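Probable ABC transporter extracellular-binding protein YckB (Bacillus subtilis, PDB 2IEE) probably serves as the extracellular solute-binding protein of a binding-protein-dependent ABC transport system. Local coordinates at residues T161-L166 and A189-L194; D175-L178 and L183-L186. All blocks are in the same frame, centred on the assembly; numbering follows the deposited sequence.

Contact 1 of 2, residues T161-L166 and A189-L194; sequences TNEQYL and AAFPDL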
loop_
_atom_site.group_PDB
_atom_site.type_symbol
_atom_site.label_atom_id
_atom_site.label_comp_id
_atom_site.label_asym_id
_atom_site.label_seq_id
_atom_site.Cartn_x
_atom_site.Cartn_y
_atom_site.Cartn_z
ATOM N N THR A 161 -3.636 16.638 -10.225
ATOM C CA THR A 161 -4.205 15.301 -10.238
ATOM C C THR A 161 -3.169 14.311 -10.755
ATOM O O THR A 161 -2.124 14.707 -11.265
ATOM C CB THR A 161 -5.425 15.237 -11.158
ATOM O OG1 THR A 161 -5.045 15.645 -12.477
ATOM C CG2 THR A 161 -6.527 16.153 -10.643
ATOM N N ASN A 162 -3.469 13.023 -10.626
ATOM C CA ASN A 162 -2.565 11.975 -11.082
ATOM C C ASN A 162 -2.332 12.093 -12.577
ATOM O O ASN A 162 -1.218 11.890 -13.060
ATOM C CB ASN A 162 -3.148 10.595 -10.767
ATOM C CG ASN A 162 -3.378 10.383 -9.288
ATOM O OD1 ASN A 162 -4.063 11.173 -8.635
ATOM N ND2 ASN A 162 -2.813 9.309 -8.748
ATOM N N GLU A 163 -3.389 12.415 -13.310
ATOM C CA GLU A 163 -3.288 12.558 -14.752
ATOM C C GLU A 163 -2.353 13.707 -15.106
ATOM O O GLU A 163 -1.577 13.620 -16.061
ATOM C CB GLU A 163 -4.676 12.798 -15.350
ATOM C CG GLU A 163 -4.674 13.254 -16.803
ATOM C CD GLU A 163 -6.057 13.191 -17.427
ATOM O OE1 GLU A 163 -7.047 13.440 -16.704
ATOM O OE2 GLU A 163 -6.153 12.899 -18.640
ATOM N N GLN A 164 -2.422 14.778 -14.325
ATOM C CA GLN A 164 -1.581 15.943 -14.562
ATOM C C GLN A 164 -0.110 15.599 -14.349
ATOM O O GLN A 164 0.739 15.920 -15.178
ATOM C CB GLN A 164 -1.993 17.086 -13.631
ATOM C CG GLN A 164 -1.304 18.392 -13.945
ATOM C CD GLN A 164 -1.514 18.816 -15.385
ATOM O OE1 GLN A 164 -2.644 19.049 -15.817
ATOM N NE2 GLN A 164 -0.423 18.912 -16.140
ATOM N N TYR A 165 0.187 14.943 -13.233
ATOM C CA TYR A 165 1.555 14.549 -12.929
ATOM C C TYR A 165 2.138 13.714 -14.066
ATOM O O TYR A 165 3.249 13.957 -14.527
ATOM C CB TYR A 165 1.603 13.721 -11.644
ATOM C CG TYR A 165 1.453 14.507 -10.362
ATOM C CD1 TYR A 165 2.413 15.435 -9.974
ATOM C CD2 TYR A 165 0.381 14.277 -9.505
ATOM C CE1 TYR A 165 2.312 16.112 -8.761
ATOM C CE2 TYR A 165 0.268 14.950 -8.288
ATOM C CZ TYR A 165 1.242 15.862 -7.924
ATOM O OH TYR A 165 1.156 16.500 -6.712
ATOM N N LEU A 166 1.374 12.729 -14.519
ATOM C CA LEU A 166 1.825 11.838 -15.578
ATOM C C LEU A 166 2.059 12.545 -16.917
ATOM O O LEU A 166 3.052 12.279 -17.592
ATOM C CB LEU A 166 0.819 10.693 -15.744
ATOM C CG LEU A 166 0.605 9.838 -14.485
ATOM C CD1 LEU A 166 -0.614 8.945 -14.675
ATOM C CD2 LEU A 166 1.852 8.993 -14.200
ATOM N N ALA A 189 -1.586 1.432 -16.744
ATOM C CA ALA A 189 -2.797 0.779 -17.224
ATOM C C ALA A 189 -3.893 1.794 -17.520
ATOM O O ALA A 189 -4.683 1.606 -18.441
ATOM C CB ALA A 189 -3.293 -0.232 -16.203
ATOM N N ALA A 190 -3.931 2.870 -16.745
ATOM C CA ALA A 190 -4.952 3.893 -16.934
ATOM C C ALA A 190 -4.691 4.759 -18.164
ATOM O O ALA A 190 -5.628 5.136 -18.873
ATOM C CB ALA A 190 -5.053 4.759 -15.695
ATOM N N PHE A 191 -3.424 5.069 -18.422
ATOM C CA PHE A 191 -3.069 5.897 -19.574
ATOM C C PHE A 191 -2.049 5.183 -20.453
ATOM O O PHE A 191 -0.905 5.625 -20.571
ATOM C CB PHE A 191 -2.490 7.230 -19.097
ATOM C CG PHE A 191 -3.348 7.935 -18.088
ATOM C CD1 PHE A 191 -3.270 7.609 -16.736
ATOM C CD2 PHE A 191 -4.245 8.921 -18.489
ATOM C CE1 PHE A 191 -4.073 8.256 -15.795
ATOM C CE2 PHE A 191 -5.053 9.577 -17.562
ATOM C CZ PHE A 191 -4.967 9.244 -16.212
ATOM N N PRO A 192 -2.466 4.087 -21.109
ATOM C CA PRO A 192 -1.610 3.279 -21.985
ATOM C C PRO A 192 -1.067 3.962 -23.240
ATOM O O PRO A 192 -0.174 3.428 -23.903
ATOM C CB PRO A 192 -2.499 2.084 -22.315
ATOM C CG PRO A 192 -3.867 2.706 -22.373
ATOM C CD PRO A 192 -3.867 3.620 -21.166
ATOM N N ASP A 193 -1.583 5.144 -23.551
ATOM C CA ASP A 193 -1.154 5.878 -24.739
ATOM C C ASP A 193 -0.205 7.032 -24.421
ATOM O O ASP A 193 0.342 7.658 -25.330
ATOM C CB ASP A 193 -2.382 6.432 -25.453
ATOM C CG ASP A 193 -3.169 7.393 -24.578
ATOM O OD1 ASP A 193 -3.332 7.098 -23.371
ATOM O OD2 ASP A 193 -3.629 8.431 -25.100
ATOM N N LEU A 194 -0.019 7.308 -23.136
ATOM C CA LEU A 194 0.835 8.407 -22.695
ATOM C C LEU A 194 2.308 8.026 -22.775
ATOM O O LEU A 194 2.658 6.850 -22.660
ATOM C CB LEU A 194 0.460 8.785 -21.261
ATOM C CG LEU A 194 0.385 10.259 -20.870
ATOM C CD1 LEU A 194 -0.386 11.064 -21.925
ATOM C CD2 LEU A 194 -0.294 10.366 -19.517
#
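The ring of F191 lies against E163 and L166, two residues near the start of helix 162-171. F191 is the first residue past helix 181-190. Its CB points toward helix 162-171, and the ring meets the first turns of that helix. CD1 of L166 lies against the CD1-CE1 bond of the ring, 3.6 Å from CD1 of F191, and the two side chains cross at about a right angle. E163 takes the far end of the ring, and it too crosses F191 at about a right angle. Its CB is 3.7 Å from CZ of F191, and its CG is 3.8 Å from CE2 of F191. The E163 chain is extended, with CG anti to the backbone N (chi1 168°), and this lays the side chain along the CZ-CE2 side, with the carboxylate beside CE2. OE2 of E163 comes 3.7 Å from CE2 of F191, at the ring edge and near its plane. The carboxylate is turned 46° from the ring. No hydrogen bond crosses between the segments. The CB and CG of E163 supply apolar surface, and its charged end lies beside the ring. K167 gives that carboxylate a long, weak ion pair.

A type I turn from F191 to L194 folds the chain back. It is closed by the bond from L194 N to F191 O, 3.2 Å. The turn returns a second apolar side chain to the same helix: CD2 of L194 touches CB of L166 at 3.9 Å. L194 also packs on K167, which directly follows L166, and on A170, a turn further along. L166, the buried member of the group, reaches I196 as well. This is helix-to-loop packing on the outer layer of an alpha/beta lobe, as in the periplasmic-binding-protein fold of solute-binding protein family 3.

Contact 2 of 2, residues D175-L178 and L183-L186; sequences DVIL and LQTL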
loop_
_atom_site.group_PDB
_atom_site.type_symbol
_atom_site.label_atom_id
_atom_site.label_comp_id
_atom_site.label_asym_id
_atom_site.label_seq_id
_atom_site.Cartn_x
_atom_site.Cartn_y
_atom_site.Cartn_z
ATOM N N ASP A 175 10.504 15.179 -15.025
ATOM C CA ASP A 175 11.259 14.019 -15.486
ATOM C C ASP A 175 10.919 12.672 -14.877
ATOM O O ASP A 175 10.921 11.652 -15.568
ATOM C CB ASP A 175 12.748 14.244 -15.259
ATOM C CG ASP A 175 13.266 15.454 -15.981
ATOM O OD1 ASP A 175 13.054 15.534 -17.205
ATOM O OD2 ASP A 175 13.893 16.313 -15.325
ATOM N N VAL A 176 10.628 12.662 -13.583
ATOM C CA VAL A 176 10.385 11.403 -12.916
ATOM C C VAL A 176 9.417 11.502 -11.749
ATOM O O VAL A 176 9.287 12.552 -11.117
ATOM C CB VAL A 176 11.740 10.855 -12.414
ATOM C CG1 VAL A 176 12.332 11.836 -11.415
ATOM C CG2 VAL A 176 11.581 9.470 -11.792
ATOM N N ILE A 177 8.727 10.394 -11.487
ATOM C CA ILE A 177 7.789 10.282 -10.374
ATOM C C ILE A 177 8.196 9.030 -9.607
ATOM O O ILE A 177 8.279 7.947 -10.187
ATOM C CB ILE A 177 6.332 10.056 -10.823
ATOM C CG1 ILE A 177 5.876 11.179 -11.747
ATOM C CG2 ILE A 177 5.410 10.007 -9.590
ATOM C CD1 ILE A 177 5.922 12.524 -11.102
ATOM N N LEU A 178 8.448 9.182 -8.313
ATOM C CA LEU A 178 8.824 8.051 -7.467
ATOM C C LEU A 178 7.606 7.631 -6.645
ATOM O O LEU A 178 6.987 8.462 -5.983
ATOM C CB LEU A 178 9.966 8.456 -6.531
ATOM C CG LEU A 178 11.371 7.912 -6.821
ATOM C CD1 LEU A 178 11.678 7.994 -8.306
ATOM C CD2 LEU A 178 12.394 8.687 -5.998
ATOM N N LEU A 183 1.189 0.863 -7.483
ATOM C CA LEU A 183 0.409 2.070 -7.750
ATOM C C LEU A 183 0.783 2.623 -9.108
ATOM O O LEU A 183 -0.061 3.182 -9.810
ATOM C CB LEU A 183 0.674 3.151 -6.709
ATOM C CG LEU A 183 0.241 2.846 -5.280
ATOM C CD1 LEU A 183 0.544 4.067 -4.412
ATOM C CD2 LEU A 183 -1.246 2.506 -5.250
ATOM N N GLN A 184 2.051 2.470 -9.477
ATOM C CA GLN A 184 2.505 2.978 -10.762
ATOM C C GLN A 184 2.066 2.092 -11.929
ATOM O O GLN A 184 1.871 2.593 -13.029
ATOM C CB GLN A 184 4.031 3.177 -10.759
ATOM C CG GLN A 184 4.498 4.133 -9.655
ATOM C CD GLN A 184 5.821 4.827 -9.953
ATOM O OE1 GLN A 184 6.836 4.184 -10.223
ATOM N NE2 GLN A 184 5.813 6.151 -9.889
ATOM N N THR A 185 1.901 0.790 -11.704
ATOM C CA THR A 185 1.455 -0.085 -12.788
ATOM C C THR A 185 0.023 0.307 -13.145
ATOM O O THR A 185 -0.404 0.190 -14.295
ATOM C CB THR A 185 1.446 -1.568 -12.392
ATOM O OG1 THR A 185 0.482 -1.779 -11.356
ATOM C CG2 THR A 185 2.825 -2.008 -11.917
ATOM N N LEU A 186 -0.719 0.775 -12.149
ATOM C CA LEU A 186 -2.091 1.188 -12.381
ATOM C C LEU A 186 -2.087 2.470 -13.194
ATOM O O LEU A 186 -2.982 2.697 -14.003
ATOM C CB LEU A 186 -2.827 1.396 -11.058
ATOM C CG LEU A 186 -3.086 0.086 -10.309
ATOM C CD1 LEU A 186 -3.803 0.367 -8.995
ATOM C CD2 LEU A 186 -3.926 -0.836 -11.186
#
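This is a buried contact between a strand and the helix that follows it, made by one side-chain-to-backbone hydrogen bond from Q184 to I177. Strand 176-180 lies in the mixed sheet, and helix 181-190 starts directly after it and packs over the sheet. NE2 of Q184 donates to O of I177 at 3.1 Å. The N-H...O angle is 170°, nearly straight. The oxygen lies 4° from the amide plane of Q184. The amide nitrogen approaches the I177 carbonyl from above its plane, tilted 64° from it, so the bond is straight at the hydrogen but not aimed at an in-plane lone pair. The Q184 side chain runs extended beyond CG, which spans the distance from helix to strand.

I177 also offers its side chain. Its CG2 is 3.9 Å from NE2 of Q184, and its CB is 4.0 Å from the same nitrogen. The other end of the amide is held too. OE1 of Q184 hydrogen-bonds to OG1 of T113 on the neighbouring strand 108-116, which fixes which way round the amide sits. Such a sheet covered by helices is the core of an alpha/beta lobe in the periplasmic-binding-protein fold. Within it, strand 176-180 runs between strands 108-116 and 134-136, and I177 pairs with I115 through the backbone. Q184 packs on I115 and on I198 of strand 197-214. A leucine in place of Q184 would probably leave the hydroxyl of T113 without this buried mate and cost the I177 carbonyl its bond to the helix. L178 points away from the helix and packs on Y143, V146 and A147 of helix 142-149, which covers the other side of the strand.

In the fold
Contact 2 is nested inside the chain loop that contact 1 closes. Their centres are about 9 Å apart. Both segments 183-186 and 189-194 lie on or just after helix 181-190: contact 2 ties its first turn to strand 176-180, and contact 1 sets the turn that follows it against helix 162-171. Helix 162-171, strand 176-180 and helix 181-190 follow one another in the chain. Contact 2 is the deeper, its centre about 14 Å from the centre of the chain, against about 19 Å for the centre of contact 1. The two differ in kind, one polar and buried, the other mainly apolar and partly buried. Both belong to the same lobe.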